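Local coordinates for protein o-succinylbenzoate synthase (Synechococcus elongatus, PDB 2OZT) that converts 2-succinyl-6-hydroxy-2,4-cyclohexadiene-1-carboxylate to 2-succinylbenzoate by metal-dependent dehydration, a step in phylloquinone biosynthesis, at residues 274-284 against 298-309. Numbering follows the deposited sequence.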
loop_
_atom_site.group_PDB
_atom_site.type_symbol
_atom_site.label_atom_id
_atom_site.label_comp_id
_atom_site.label_asym_id
_atom_site.label_seq_id
_atom_site.Cartn_x
_atom_site.Cartn_y
_atom_site.Cartn_z
ATOM N N LEU A 274 -1.750 5.853 -2.399
ATOM C CA LEU A 274 -1.935 7.293 -2.697
ATOM C C LEU A 274 -3.241 7.802 -2.125
ATOM O O LEU A 274 -4.052 8.476 -2.797
ATOM C CB LEU A 274 -1.845 7.555 -4.220
ATOM C CG LEU A 274 -0.518 7.171 -4.880
ATOM C CD1 LEU A 274 -0.618 7.528 -6.362
ATOM C CD2 LEU A 274 0.673 7.865 -4.229
ATOM N N GLU A 275 -3.440 7.473 -0.856
ATOM C CA GLU A 275 -4.629 7.896 -0.117
ATOM C C GLU A 275 -4.336 9.216 0.605
ATOM O O GLU A 275 -3.202 9.681 0.652
ATOM C CB GLU A 275 -5.080 6.792 0.874
ATOM C CG GLU A 275 -4.083 6.470 1.965
ATOM C CD GLU A 275 -2.836 5.733 1.469
ATOM O OE1 GLU A 275 -1.796 6.400 1.298
ATOM O OE2 GLU A 275 -2.913 4.505 1.305
ATOM N N GLY A 276 -5.370 9.821 1.204
ATOM C CA GLY A 276 -5.167 11.116 1.843
ATOM C C GLY A 276 -4.836 10.972 3.321
ATOM O O GLY A 276 -4.623 9.846 3.830
ATOM N N ALA A 277 -4.776 12.120 4.013
ATOM C CA ALA A 277 -4.324 12.157 5.397
ATOM C C ALA A 277 -5.251 11.431 6.375
ATOM O O ALA A 277 -4.777 10.885 7.388
ATOM C CB ALA A 277 -4.174 13.613 5.828
ATOM N N ILE A 278 -6.543 11.392 6.093
ATOM C CA ILE A 278 -7.450 10.672 6.996
ATOM C C ILE A 278 -7.100 9.172 6.988
ATOM O O ILE A 278 -6.849 8.576 8.015
ATOM C CB ILE A 278 -8.909 10.952 6.674
ATOM C CG1 ILE A 278 -9.189 12.411 7.055
ATOM C CG2 ILE A 278 -9.821 9.974 7.404
ATOM C CD1 ILE A 278 -10.635 12.896 6.640
ATOM N N ALA A 279 -6.999 8.591 5.787
ATOM C CA ALA A 279 -6.648 7.170 5.678
ATOM C C ALA A 279 -5.243 6.909 6.179
ATOM O O ALA A 279 -5.012 5.937 6.874
ATOM C CB ALA A 279 -6.728 6.754 4.184
ATOM N N ARG A 280 -4.286 7.758 5.790
ATOM C CA ARG A 280 -2.875 7.499 6.222
ATOM C C ARG A 280 -2.777 7.537 7.751
ATOM O O ARG A 280 -2.104 6.690 8.329
ATOM C CB ARG A 280 -1.874 8.499 5.627
ATOM C CG ARG A 280 -1.719 8.307 4.170
ATOM C CD ARG A 280 -0.397 8.812 3.566
ATOM N NE ARG A 280 -0.678 9.004 2.146
ATOM C CZ ARG A 280 0.050 9.704 1.277
ATOM N NH1 ARG A 280 1.204 10.287 1.653
ATOM N NH2 ARG A 280 -0.382 9.802 0.024
ATOM N N THR A 281 -3.447 8.504 8.389
ATOM C CA THR A 281 -3.360 8.599 9.843
ATOM C C THR A 281 -4.021 7.390 10.491
ATOM O O THR A 281 -3.487 6.844 11.462
ATOM C CB THR A 281 -3.974 9.907 10.366
ATOM O OG1 THR A 281 -3.387 11.005 9.676
ATOM C CG2 THR A 281 -3.626 10.083 11.860
ATOM N N ALA A 282 -5.140 6.941 9.942
ATOM C CA ALA A 282 -5.773 5.726 10.403
ATOM C C ALA A 282 -4.844 4.514 10.294
ATOM O O ALA A 282 -4.833 3.643 11.172
ATOM C CB ALA A 282 -7.033 5.455 9.610
ATOM N N ILE A 283 -4.090 4.431 9.193
ATOM C CA ILE A 283 -3.178 3.321 9.027
ATOM C C ILE A 283 -2.035 3.400 10.047
ATOM O O ILE A 283 -1.687 2.388 10.657
ATOM C CB ILE A 283 -2.629 3.289 7.573
ATOM C CG1 ILE A 283 -3.762 2.958 6.603
ATOM C CG2 ILE A 283 -1.532 2.223 7.455
ATOM C CD1 ILE A 283 -3.368 3.210 5.084
ATOM N N PHE A 284 -1.432 4.583 10.190
ATOM C CA PHE A 284 -0.401 4.721 11.231
ATOM C C PHE A 284 -0.944 4.352 12.630
ATOM O O PHE A 284 -0.187 3.784 13.436
ATOM C CB PHE A 284 0.263 6.096 11.216
ATOM C CG PHE A 284 1.374 6.201 10.189
ATOM C CD1 PHE A 284 1.102 6.068 8.826
ATOM C CD2 PHE A 284 2.677 6.450 10.598
ATOM C CE1 PHE A 284 2.143 6.161 7.883
ATOM C CE2 PHE A 284 3.693 6.564 9.692
ATOM C CZ PHE A 284 3.452 6.426 8.325
ATOM N N PHE A 298 5.484 4.209 1.986
ATOM C CA PHE A 298 4.756 5.473 2.063
ATOM C C PHE A 298 5.598 6.650 1.609
ATOM O O PHE A 298 5.231 7.818 1.900
ATOM C CB PHE A 298 4.210 5.692 3.479
ATOM C CG PHE A 298 2.901 4.958 3.743
ATOM C CD1 PHE A 298 1.679 5.626 3.611
ATOM C CD2 PHE A 298 2.874 3.603 4.089
ATOM C CE1 PHE A 298 0.472 4.944 3.837
ATOM C CE2 PHE A 298 1.677 2.942 4.324
ATOM C CZ PHE A 298 0.477 3.618 4.199
ATOM N N GLY A 299 6.636 6.347 0.822
ATOM C CA GLY A 299 7.566 7.388 0.287
ATOM C C GLY A 299 7.023 8.022 -0.969
ATOM O O GLY A 299 7.730 8.121 -1.972
ATOM N N VAL A 300 5.761 8.462 -0.905
ATOM C CA VAL A 300 4.999 8.810 -2.100
ATOM C C VAL A 300 4.646 10.303 -2.143
ATOM O O VAL A 300 3.771 10.689 -2.901
ATOM C CB VAL A 300 3.682 7.981 -2.191
ATOM C CG1 VAL A 300 3.991 6.461 -2.341
ATOM C CG2 VAL A 300 2.785 8.246 -0.951
ATOM N N ASP A 301 5.322 11.113 -1.332
ATOM C CA ASP A 301 5.046 12.563 -1.266
ATOM C C ASP A 301 5.162 13.310 -2.562
ATOM O O ASP A 301 4.533 14.350 -2.703
ATOM C CB ASP A 301 5.971 13.256 -0.272
ATOM C CG ASP A 301 5.589 12.984 1.151
ATOM O OD1 ASP A 301 4.532 12.386 1.397
ATOM O OD2 ASP A 301 6.368 13.375 2.031
ATOM N N ARG A 302 5.960 12.820 -3.500
ATOM C CA ARG A 302 6.037 13.500 -4.798
ATOM C C ARG A 302 4.690 13.596 -5.464
ATOM O O ARG A 302 4.403 14.605 -6.138
ATOM C CB ARG A 302 6.999 12.799 -5.742
ATOM C CG ARG A 302 8.418 13.193 -5.483
ATOM C CD ARG A 302 9.360 12.578 -6.486
ATOM N NE ARG A 302 9.089 13.057 -7.834
ATOM C CZ ARG A 302 9.667 12.559 -8.921
ATOM N NH1 ARG A 302 10.534 11.553 -8.804
ATOM N NH2 ARG A 302 9.377 13.056 -10.115
ATOM N N TRP A 303 3.883 12.536 -5.334
ATOM C CA TRP A 303 2.590 12.453 -6.016
ATOM C C TRP A 303 1.476 12.859 -5.108
ATOM O O TRP A 303 0.597 13.616 -5.504
ATOM C CB TRP A 303 2.343 11.062 -6.630
ATOM C CG TRP A 303 3.479 10.775 -7.502
ATOM C CD1 TRP A 303 3.690 11.259 -8.772
ATOM C CD2 TRP A 303 4.665 10.089 -7.133
ATOM N NE1 TRP A 303 4.927 10.867 -9.225
ATOM C CE2 TRP A 303 5.545 10.142 -8.238
ATOM C CE3 TRP A 303 5.071 9.411 -5.975
ATOM C CZ2 TRP A 303 6.802 9.526 -8.223
ATOM C CZ3 TRP A 303 6.326 8.808 -5.964
ATOM C CH2 TRP A 303 7.177 8.880 -7.081
ATOM N N ARG A 304 1.483 12.364 -3.879
ATOM C CA ARG A 304 0.435 12.805 -2.959
ATOM C C ARG A 304 0.943 12.943 -1.554
ATOM O O ARG A 304 1.146 11.971 -0.839
ATOM C CB ARG A 304 -0.790 11.900 -2.993
ATOM C CG ARG A 304 -1.897 12.434 -2.099
ATOM C CD ARG A 304 -3.189 11.665 -2.297
ATOM N NE ARG A 304 -4.284 12.323 -1.571
ATOM C CZ ARG A 304 -5.539 11.875 -1.542
ATOM N NH1 ARG A 304 -5.870 10.704 -2.049
ATOM N NH2 ARG A 304 -6.458 12.543 -0.846
ATOM N N SER A 305 1.121 14.192 -1.173
ATOM C CA SER A 305 1.544 14.531 0.141
ATOM C C SER A 305 0.315 14.511 1.042
ATOM O O SER A 305 -0.736 15.064 0.703
ATOM C CB SER A 305 2.204 15.921 0.086
ATOM O OG SER A 305 2.376 16.434 1.379
ATOM N N ALA A 306 0.453 13.863 2.185
ATOM C CA ALA A 306 -0.672 13.740 3.114
ATOM C C ALA A 306 -0.132 13.665 4.530
ATOM O O ALA A 306 -0.020 12.589 5.135
ATOM C CB ALA A 306 -1.510 12.511 2.759
ATOM N N PRO A 307 0.274 14.815 5.065
ATOM C CA PRO A 307 0.821 14.832 6.418
ATOM C C PRO A 307 -0.172 14.280 7.446
ATOM O O PRO A 307 -1.384 14.542 7.364
ATOM C CB PRO A 307 1.100 16.327 6.652
ATOM C CG PRO A 307 1.348 16.852 5.221
ATOM C CD PRO A 307 0.296 16.150 4.431
ATOM N N LEU A 308 0.336 13.493 8.389
ATOM C CA LEU A 308 -0.538 12.912 9.396
ATOM C C LEU A 308 -1.246 13.991 10.212
ATOM O O LEU A 308 -0.658 15.057 10.490
ATOM C CB LEU A 308 0.211 11.943 10.307
ATOM C CG LEU A 308 1.024 10.855 9.595
ATOM C CD1 LEU A 308 1.509 9.882 10.624
ATOM C CD2 LEU A 308 0.190 10.134 8.520
ATOM N N LEU A 309 -2.482 13.699 10.582
ATOM C CA LEU A 309 -3.336 14.628 11.308
ATOM C C LEU A 309 -3.127 14.486 12.808
ATOM O O LEU A 309 -3.322 13.412 13.364
ATOM C CB LEU A 309 -4.785 14.348 10.934
ATOM C CG LEU A 309 -5.068 14.548 9.432
ATOM C CD1 LEU A 309 -6.406 13.921 9.084
ATOM C CD2 LEU A 309 -5.085 15.999 9.071
HETATM O O HOH W 1 2.854 9.443 3.667
#
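Two arginines, one from each segment, reach across to backbone carbonyls of the other. Arg-280, on the first turn of helix 277-290, gives its firmer bond from NH2 to Arg-304 O (2.8 Å), meeting that carbonyl from above its plane, while NH1 adds a weak bond to the same oxygen and a bond to a water. NE and NH2 turn back weakly to Glu-275 O, and NE forms a salt bridge with Glu-275 OE1 (3.0 Å), its hydrogen bond again weak; Ser-272 holds this carboxylate oxygen as well. Asp-301 OD1 lies at the guanidinium edge, in a long salt bridge with NH1. Val-300 CG2 and Ala-306 CB cover opposite faces of this group.

Arg-304, extended with CG anti to N (chi1 -176°), lays its guanidinium face over the Glu-275–Gly-276 peptide and sends NH1 to Leu-274 O (3.0 Å, 158° at the hydrogen). Its NH2 forms a salt bridge with Glu-12 of the N-terminal domain; an alanine here would probably cost the bond to Leu-274 O, leave Glu-12 without this countercharge and uncover that peptide.

Farther along the helix, Thr-281 OG1 donates to Ala-277 O and accepts a nearly straight bond from Leu-309 N (3.0 Å, 172°).

Among the apolar groups, Phe-284 points its edge at the face of Phe-298 in a T-shaped pair (centroids 5.7 Å apart), and Leu-308 CD1 makes a CH-pi contact over the Phe-284 face. Leu-274 CD2 packs on Val-300 CB (3.6 Å).

The two guanidinium charges, probably offset by Glu-275, Glu-12 and, at longer range, Asp-301, tie the loop before helix 312-320 to the barrel's last strand-to-helix turn, near the predicted proton acceptor Lys-245.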